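Local coordinates for protein aminotransferase class-III (Ochrobactrum anthropi, PDB 5GHG) that probably moves amino groups between amines and carbonyl compounds as a class-III omega-transaminase, and here holds its cofactor in the pyridoxamine phosphate (PMP) form, at residues R36-Y41 with G63-R68; K111-N116 with F299-R304; H368-E373 with L385-Q390. The protein carries 1 engineered substitution. All coordinates share one frame; numbering follows the deposited sequence.

Interaction 1. Residues R36-Y41 with G63-R68; sequences RGDGIY and GFSEPR
Gly63 begins the contact by bringing its CA to 3.4 Å from Gly39 O, at the tip of the tight hairpin turn joining strands 32-38 and 41-44. Glycine fits for two reasons: its backbone angles would press a CB against the preceding carbonyl, and that CB would also crowd Gly39 O. Next, Phe64 N donates to Gly39 O at 2.8 Å. The side chain leans on the strand, CB lying 3.6 Å from Gly37 CA, a spacing that a side chain on Gly37 would not allow. With CG beside the backbone N (chi1 -69°), the ring turns its edge to the turn, and CD1 lies in plane 3.3 Å from Gly39 O. One carbonyl oxygen thus meets an N-H, a glycine CA and an aromatic C-H edge.

Ser65 grips the other end of the same residue: OG accepts from Gly39 N at 2.9 Å, the angle at hydrogen being 152°. Its chi1 of 63° swings OG between the backbone N and carbonyl carbon, toward the type II' turn in which Gly39 readily adopts positive phi. With an alanine at Ser65 the hydroxyl is gone, and Gly39 N would probably be left without this acceptor and the turn less firmly held. Asp38 sends its carboxylate to Arg49 instead.

Glu66 is the N-cap of the next helix, OE1 accepting from Arg68 N at 3.1 Å through its anti lone pair, while OE2 forms a salt bridge with Arg345. Among its neighbours, the turn lies against strand 49-52 through Ile40 on Ile51, and Phe64 touches Val42 of strand 41-44, Glu52 of strand 49-52 and Phe82 of the second subunit.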
# COMPACT_ATOMS: atom_id res chain seq x y z
N ARG B 36 -5.22 5.57 -23.43
CA ARG B 36 -5.92 6.79 -23.05
C ARG B 36 -7.36 6.50 -22.73
O ARG B 36 -7.89 5.43 -23.07
CB ARG B 36 -5.81 7.86 -24.15
CG ARG B 36 -6.36 7.46 -25.48
CD ARG B 36 -6.15 8.58 -26.52
NE ARG B 36 -6.04 9.87 -25.87
CZ ARG B 36 -4.91 10.59 -25.83
NH1 ARG B 36 -3.81 10.14 -26.44
NH2 ARG B 36 -4.89 11.74 -25.17
N GLY B 37 -7.99 7.43 -22.03
CA GLY B 37 -9.36 7.25 -21.59
C GLY B 37 -10.24 8.41 -22.03
O GLY B 37 -9.76 9.50 -22.32
N ASP B 38 -11.54 8.15 -22.07
CA ASP B 38 -12.51 9.13 -22.53
C ASP B 38 -13.88 8.73 -21.99
O ASP B 38 -14.52 7.84 -22.56
CB ASP B 38 -12.49 9.19 -24.07
CG ASP B 38 -13.65 9.97 -24.65
OD1 ASP B 38 -14.22 10.81 -23.95
OD2 ASP B 38 -13.97 9.74 -25.84
N GLY B 39 -14.32 9.40 -20.92
CA GLY B 39 -15.61 9.06 -20.35
C GLY B 39 -15.64 7.61 -19.89
O GLY B 39 -14.79 7.17 -19.11
N ILE B 40 -16.61 6.83 -20.38
CA ILE B 40 -16.68 5.43 -19.99
C ILE B 40 -15.76 4.54 -20.83
O ILE B 40 -15.73 3.33 -20.60
CB ILE B 40 -18.10 4.83 -20.06
CG1 ILE B 40 -18.57 4.70 -21.51
CG2 ILE B 40 -19.07 5.67 -19.21
CD1 ILE B 40 -19.83 3.80 -21.66
N TYR B 41 -15.03 5.11 -21.78
CA TYR B 41 -14.24 4.35 -22.73
C TYR B 41 -12.75 4.44 -22.44
O TYR B 41 -12.25 5.44 -21.91
CB TYR B 41 -14.46 4.84 -24.18
CG TYR B 41 -15.93 4.97 -24.57
CD1 TYR B 41 -16.64 3.87 -25.05
CD2 TYR B 41 -16.57 6.19 -24.50
CE1 TYR B 41 -17.99 3.99 -25.42
CE2 TYR B 41 -17.92 6.32 -24.85
CZ TYR B 41 -18.62 5.23 -25.31
OH TYR B 41 -19.95 5.38 -25.65
N GLY B 63 -15.45 8.39 -14.56
CA GLY B 63 -14.97 8.15 -15.90
C GLY B 63 -13.50 8.52 -16.06
O GLY B 63 -12.84 8.99 -15.13
N PHE B 64 -12.99 8.32 -17.27
CA PHE B 64 -11.55 8.33 -17.51
C PHE B 64 -11.05 9.64 -18.12
O PHE B 64 -9.89 9.70 -18.55
CB PHE B 64 -11.16 7.16 -18.43
CG PHE B 64 -11.29 5.81 -17.79
CD1 PHE B 64 -12.50 5.14 -17.79
CD2 PHE B 64 -10.20 5.23 -17.13
CE1 PHE B 64 -12.64 3.89 -17.17
CE2 PHE B 64 -10.32 3.99 -16.52
CZ PHE B 64 -11.53 3.32 -16.53
N SER B 65 -11.88 10.68 -18.18
CA SER B 65 -11.41 11.95 -18.75
C SER B 65 -12.08 13.10 -18.02
O SER B 65 -12.93 13.83 -18.55
CB SER B 65 -11.70 12.01 -20.26
OG SER B 65 -13.09 11.98 -20.48
N GLU B 66 -11.73 13.28 -16.75
CA GLU B 66 -12.31 14.34 -15.92
C GLU B 66 -11.23 15.35 -15.61
O GLU B 66 -10.50 15.22 -14.61
CB GLU B 66 -12.94 13.76 -14.65
CG GLU B 66 -13.65 14.81 -13.81
CD GLU B 66 -14.42 15.82 -14.66
OE1 GLU B 66 -13.90 16.95 -14.89
OE2 GLU B 66 -15.54 15.47 -15.13
N PRO B 67 -11.06 16.40 -16.43
CA PRO B 67 -9.92 17.30 -16.24
C PRO B 67 -9.99 18.16 -14.99
O PRO B 67 -8.95 18.69 -14.58
CB PRO B 67 -9.94 18.17 -17.52
CG PRO B 67 -11.33 18.08 -18.03
CD PRO B 67 -11.82 16.70 -17.66
N ARG B 68 -11.15 18.29 -14.34
CA ARG B 68 -11.20 19.01 -13.06
C ARG B 68 -10.29 18.36 -12.01
O ARG B 68 -9.72 19.05 -11.16
CB ARG B 68 -12.63 19.06 -12.51
CG ARG B 68 -13.51 20.14 -13.09
CD ARG B 68 -14.93 20.05 -12.55
NE ARG B 68 -15.03 20.34 -11.12
CZ ARG B 68 -16.19 20.46 -10.46
NH1 ARG B 68 -17.34 20.32 -11.10
NH2 ARG B 68 -16.20 20.71 -9.16

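Interaction 2. Residues K111-N116 with F299-R304; sequences KAYFTN and FLINER
The rings of Tyr113 and Phe299 lie nearly parallel, planes at 7°, but are slid so far that they barely overlap, with centroids 4.9 Å apart. The setting is the mixed seven-stranded sheet of the large domain in fold type I aminotransferases, where edge strand 111-115 pairs with antiparallel strand 297-301. Over one face of Phe299 lies Tyr113 CB, a CH-pi contact 3.7 Å from the ring centroid. Ile301 CG2 sits at the edge of the Phe299 ring, in its plane, and Phe299 O likewise lies at the edge of the Tyr113 ring.

Tyr113 with Phe299 and Lys111 with Ile301 are hydrogen-bonded pairs; Tyr113 N to Phe299 O measures 2.9 Å. A chi1 of 61° on Phe299 sets its CG between backbone N and carbonyl carbon, which carries the ring alongside Tyr113, its face to Tyr113 CB, and against Thr124 and Val125 of helix 118-135.

Ala112 and Leu300, the non-hydrogen-bonded pair, face the other side. There the small methyl lets the strand lie against Ala98 of helix 93-104, while Leu300 reaches Val102. Leu300 CD2 touches Ala112 CB at 3.6 Å. Lys111, at the sheet's margin, bends its chain away to a cation-pi contact with Tyr306. Beside it, beta-branched Ile301 extends its CD1 to Tyr113, 3.6 Å from CE1 and 3.7 Å from OH.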
# COMPACT_ATOMS: atom_id res chain seq x y z
N LYS B 111 -13.99 9.81 13.87
CA LYS B 111 -12.66 10.11 13.35
C LYS B 111 -12.44 9.42 12.02
O LYS B 111 -12.93 8.31 11.80
CB LYS B 111 -11.55 9.64 14.32
CG LYS B 111 -11.52 10.37 15.66
CD LYS B 111 -11.07 11.82 15.48
CE LYS B 111 -11.17 12.59 16.80
NZ LYS B 111 -12.59 12.75 17.25
N ALA B 112 -11.66 10.07 11.15
CA ALA B 112 -11.23 9.53 9.87
C ALA B 112 -9.72 9.35 9.87
O ALA B 112 -8.99 10.22 10.34
CB ALA B 112 -11.66 10.43 8.71
N TYR B 113 -9.26 8.23 9.33
CA TYR B 113 -7.83 7.92 9.18
C TYR B 113 -7.55 7.63 7.71
O TYR B 113 -8.39 7.04 7.02
CB TYR B 113 -7.43 6.69 10.01
CG TYR B 113 -7.69 6.82 11.50
CD1 TYR B 113 -8.98 6.74 12.02
CD2 TYR B 113 -6.64 7.02 12.38
CE1 TYR B 113 -9.20 6.87 13.39
CE2 TYR B 113 -6.84 7.11 13.76
CZ TYR B 113 -8.11 7.04 14.25
OH TYR B 113 -8.31 7.17 15.60
N PHE B 114 -6.36 8.01 7.23
CA PHE B 114 -6.02 7.85 5.82
C PHE B 114 -4.87 6.90 5.60
O PHE B 114 -3.93 6.85 6.41
CB PHE B 114 -5.71 9.22 5.18
CG PHE B 114 -6.89 10.14 5.18
CD1 PHE B 114 -7.93 9.94 4.30
CD2 PHE B 114 -6.99 11.16 6.10
CE1 PHE B 114 -9.06 10.76 4.32
CE2 PHE B 114 -8.10 11.98 6.14
CZ PHE B 114 -9.14 11.79 5.24
N THR B 115 -4.95 6.15 4.51
CA THR B 115 -3.88 5.27 4.03
C THR B 115 -3.79 5.44 2.52
O THR B 115 -4.52 6.24 1.92
CB THR B 115 -4.14 3.80 4.38
OG1 THR B 115 -5.30 3.34 3.68
CG2 THR B 115 -4.38 3.62 5.89
N ASN B 116 -2.92 4.67 1.89
CA ASN B 116 -2.86 4.70 0.45
C ASN B 116 -3.84 3.74 -0.20
O ASN B 116 -4.47 4.08 -1.20
CB ASN B 116 -1.43 4.40 -0.02
CG ASN B 116 -0.43 5.36 0.54
OD1 ASN B 116 -0.43 6.53 0.21
ND2 ASN B 116 0.41 4.87 1.46
N PHE B 299 -10.48 5.06 6.58
CA PHE B 299 -11.52 4.40 7.37
C PHE B 299 -12.03 5.36 8.43
O PHE B 299 -11.31 6.26 8.89
CB PHE B 299 -11.04 3.07 7.96
CG PHE B 299 -9.87 3.17 8.90
CD1 PHE B 299 -8.57 3.09 8.43
CD2 PHE B 299 -10.08 3.30 10.28
CE1 PHE B 299 -7.49 3.14 9.31
CE2 PHE B 299 -9.02 3.37 11.16
CZ PHE B 299 -7.72 3.29 10.69
N LEU B 300 -13.30 5.19 8.77
CA LEU B 300 -13.96 5.96 9.82
C LEU B 300 -14.23 5.05 11.00
O LEU B 300 -14.54 3.86 10.82
CB LEU B 300 -15.29 6.52 9.31
CG LEU B 300 -15.20 7.61 8.23
CD1 LEU B 300 -16.51 7.71 7.49
CD2 LEU B 300 -14.90 8.91 8.93
N ILE B 301 -14.14 5.60 12.21
CA ILE B 301 -14.51 4.86 13.40
C ILE B 301 -15.49 5.68 14.23
O ILE B 301 -15.43 6.92 14.24
CB ILE B 301 -13.29 4.45 14.26
CG1 ILE B 301 -12.61 5.69 14.83
CG2 ILE B 301 -12.29 3.65 13.42
CD1 ILE B 301 -11.48 5.35 15.78
N ASN B 302 -16.38 4.99 14.93
CA ASN B 302 -17.36 5.71 15.73
C ASN B 302 -16.81 5.97 17.13
O ASN B 302 -15.65 5.64 17.45
CB ASN B 302 -18.69 4.98 15.74
CG ASN B 302 -18.65 3.64 16.43
OD1 ASN B 302 -17.65 3.27 17.04
ND2 ASN B 302 -19.74 2.91 16.36
N GLU B 303 -17.62 6.60 17.98
CA GLU B 303 -17.14 6.96 19.31
C GLU B 303 -16.92 5.72 20.18
O GLU B 303 -15.97 5.67 20.97
CB GLU B 303 -18.13 7.92 19.98
CG GLU B 303 -17.65 8.48 21.31
CD GLU B 303 -16.39 9.33 21.18
OE1 GLU B 303 -15.62 9.39 22.16
OE2 GLU B 303 -16.15 9.94 20.10
N ARG B 304 -17.78 4.71 20.03
CA ARG B 304 -17.59 3.45 20.74
C ARG B 304 -16.18 2.90 20.52
O ARG B 304 -15.51 2.49 21.47
CB ARG B 304 -18.64 2.44 20.27
CG ARG B 304 -18.50 1.03 20.81
CD ARG B 304 -19.39 0.09 20.05
NE ARG B 304 -19.40 -1.26 20.59
CZ ARG B 304 -20.02 -2.29 20.02
NH1 ARG B 304 -20.67 -2.12 18.88
NH2 ARG B 304 -19.98 -3.48 20.60

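Interaction 3. Residues H368-E373 with L385-Q390; sequences HPLVGE and LVTDKQ
Lys389 sends its extended side chain across to main-chain oxygens: NZ lies 2.8 Å from His368 O and 3.1 Å from Val371 O, both weak hydrogen bonds. These oxygens belong to the first and last residues of a type I turn, so the long lysine chain reaches both ends of the turn, though only weakly. Inside the turn, His368 ND1 accepts from Leu370 N at 3.1 Å close to the ring plane, and Pro369 CD rests over a face of the imidazole.

Val386 N donates to Leu370 O at 2.9 Å, standing 42° out of the carbonyl plane. Val371 and Leu385 form an antiparallel non-hydrogen-bonded pair where strand 371-377 begins and strand 380-385 ends, their side chains backed by helices 433-455 and 400-411. Gly372 and Glu373 both face Glu384 in a classic beta bulge. Val386 CG2 packs 3.7 Å from Gly372 CA, where a CB would press against CG1.

With ND1 accepting and NE2 bonded to Asn448 OD1, the histidine is consistent with a neutral ring protonated at NE2; the lysine charge is probably stabilised by the carbonyl dipoles it bridges.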
# COMPACT_ATOMS: atom_id res chain seq x y z
N HIS B 368 -31.56 -17.25 -20.96
CA HIS B 368 -30.57 -17.70 -21.93
C HIS B 368 -30.01 -19.06 -21.51
O HIS B 368 -29.77 -19.29 -20.32
CB HIS B 368 -29.42 -16.69 -22.07
CG HIS B 368 -28.56 -16.91 -23.27
ND1 HIS B 368 -27.57 -17.87 -23.31
CD2 HIS B 368 -28.58 -16.34 -24.50
CE1 HIS B 368 -26.99 -17.86 -24.50
NE2 HIS B 368 -27.59 -16.94 -25.24
N PRO B 369 -29.75 -19.97 -22.46
CA PRO B 369 -29.28 -21.31 -22.07
C PRO B 369 -27.94 -21.32 -21.34
O PRO B 369 -27.65 -22.30 -20.65
CB PRO B 369 -29.17 -22.05 -23.41
CG PRO B 369 -29.19 -20.98 -24.46
CD PRO B 369 -30.02 -19.87 -23.90
N LEU B 370 -27.14 -20.26 -21.45
CA LEU B 370 -25.84 -20.21 -20.78
C LEU B 370 -25.86 -19.47 -19.45
O LEU B 370 -24.82 -19.37 -18.80
CB LEU B 370 -24.82 -19.54 -21.70
CG LEU B 370 -24.36 -20.37 -22.89
CD1 LEU B 370 -23.32 -19.58 -23.68
CD2 LEU B 370 -23.77 -21.69 -22.43
N VAL B 371 -27.00 -18.93 -19.03
CA VAL B 371 -27.03 -18.05 -17.87
C VAL B 371 -27.59 -18.85 -16.68
O VAL B 371 -28.76 -19.26 -16.69
CB VAL B 371 -27.84 -16.80 -18.14
CG1 VAL B 371 -28.08 -16.01 -16.84
CG2 VAL B 371 -27.11 -15.90 -19.16
N GLY B 372 -26.76 -19.08 -15.66
CA GLY B 372 -27.22 -19.76 -14.47
C GLY B 372 -27.90 -18.82 -13.50
O GLY B 372 -28.92 -19.18 -12.90
N GLU B 373 -27.35 -17.62 -13.33
CA GLU B 373 -27.94 -16.62 -12.43
C GLU B 373 -27.55 -15.23 -12.87
O GLU B 373 -26.40 -14.99 -13.26
CB GLU B 373 -27.44 -16.83 -10.98
CG GLU B 373 -27.98 -15.78 -10.00
CD GLU B 373 -27.51 -15.99 -8.56
OE1 GLU B 373 -26.30 -16.20 -8.34
OE2 GLU B 373 -28.35 -15.96 -7.65
N LEU B 385 -22.32 -17.97 -15.58
CA LEU B 385 -22.54 -18.80 -16.75
C LEU B 385 -22.40 -20.28 -16.40
O LEU B 385 -21.55 -20.66 -15.59
CB LEU B 385 -21.54 -18.43 -17.85
CG LEU B 385 -21.54 -16.97 -18.27
CD1 LEU B 385 -20.52 -16.72 -19.36
CD2 LEU B 385 -22.93 -16.51 -18.71
N VAL B 386 -23.22 -21.10 -17.05
CA VAL B 386 -23.21 -22.55 -16.89
C VAL B 386 -23.59 -23.15 -18.24
O VAL B 386 -24.18 -22.49 -19.09
CB VAL B 386 -24.22 -23.02 -15.81
CG1 VAL B 386 -23.86 -22.45 -14.44
CG2 VAL B 386 -25.62 -22.61 -16.18
N THR B 387 -23.25 -24.43 -18.44
CA THR B 387 -23.80 -25.16 -19.59
C THR B 387 -24.89 -26.15 -19.20
O THR B 387 -25.64 -26.59 -20.08
CB THR B 387 -22.70 -25.91 -20.36
OG1 THR B 387 -21.93 -26.71 -19.46
CG2 THR B 387 -21.79 -24.92 -21.05
N ASP B 388 -25.00 -26.50 -17.93
CA ASP B 388 -26.05 -27.40 -17.44
C ASP B 388 -26.72 -26.67 -16.28
O ASP B 388 -26.17 -26.60 -15.18
CB ASP B 388 -25.46 -28.75 -17.03
CG ASP B 388 -26.53 -29.75 -16.53
OD1 ASP B 388 -27.61 -29.32 -16.03
OD2 ASP B 388 -26.27 -30.96 -16.63
N LYS B 389 -27.90 -26.12 -16.53
CA LYS B 389 -28.55 -25.25 -15.57
C LYS B 389 -29.00 -25.98 -14.32
O LYS B 389 -29.06 -25.39 -13.23
CB LYS B 389 -29.72 -24.51 -16.18
CG LYS B 389 -29.35 -23.36 -17.09
CD LYS B 389 -30.56 -22.44 -17.27
CE LYS B 389 -30.29 -21.39 -18.34
NZ LYS B 389 -31.24 -20.26 -18.17
N GLN B 390 -29.37 -27.26 -14.44
CA GLN B 390 -29.83 -28.00 -13.27
C GLN B 390 -28.66 -28.46 -12.41
O GLN B 390 -28.74 -28.39 -11.18
CB GLN B 390 -30.69 -29.19 -13.68
CG GLN B 390 -31.96 -28.79 -14.42
CD GLN B 390 -32.98 -29.91 -14.47
OE1 GLN B 390 -32.77 -30.99 -13.90
NE2 GLN B 390 -34.09 -29.66 -15.16

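In the fold
Interactions 1 and 3 mark the two outermost strands, within this chain, of one mixed sheet, 32-38 and 371-377, and their centres lie 35 Å apart, with nearest atoms about 21 Å from each other. Interaction 2 belongs to the other sheet, about 30 Å from interaction 1 and 43 Å from interaction 3 between centres, on the opposite side of the chain's centre from the latter. The chain beyond strand 111-115 leads to the PMP pocket residues Ser117, Gly118 and Ser119; the side chain of Phe299 itself stays about 11 Å from PMP. The second subunit touches interaction 1, and in interaction 2 only Asn116, but does not touch the segments of interaction 3.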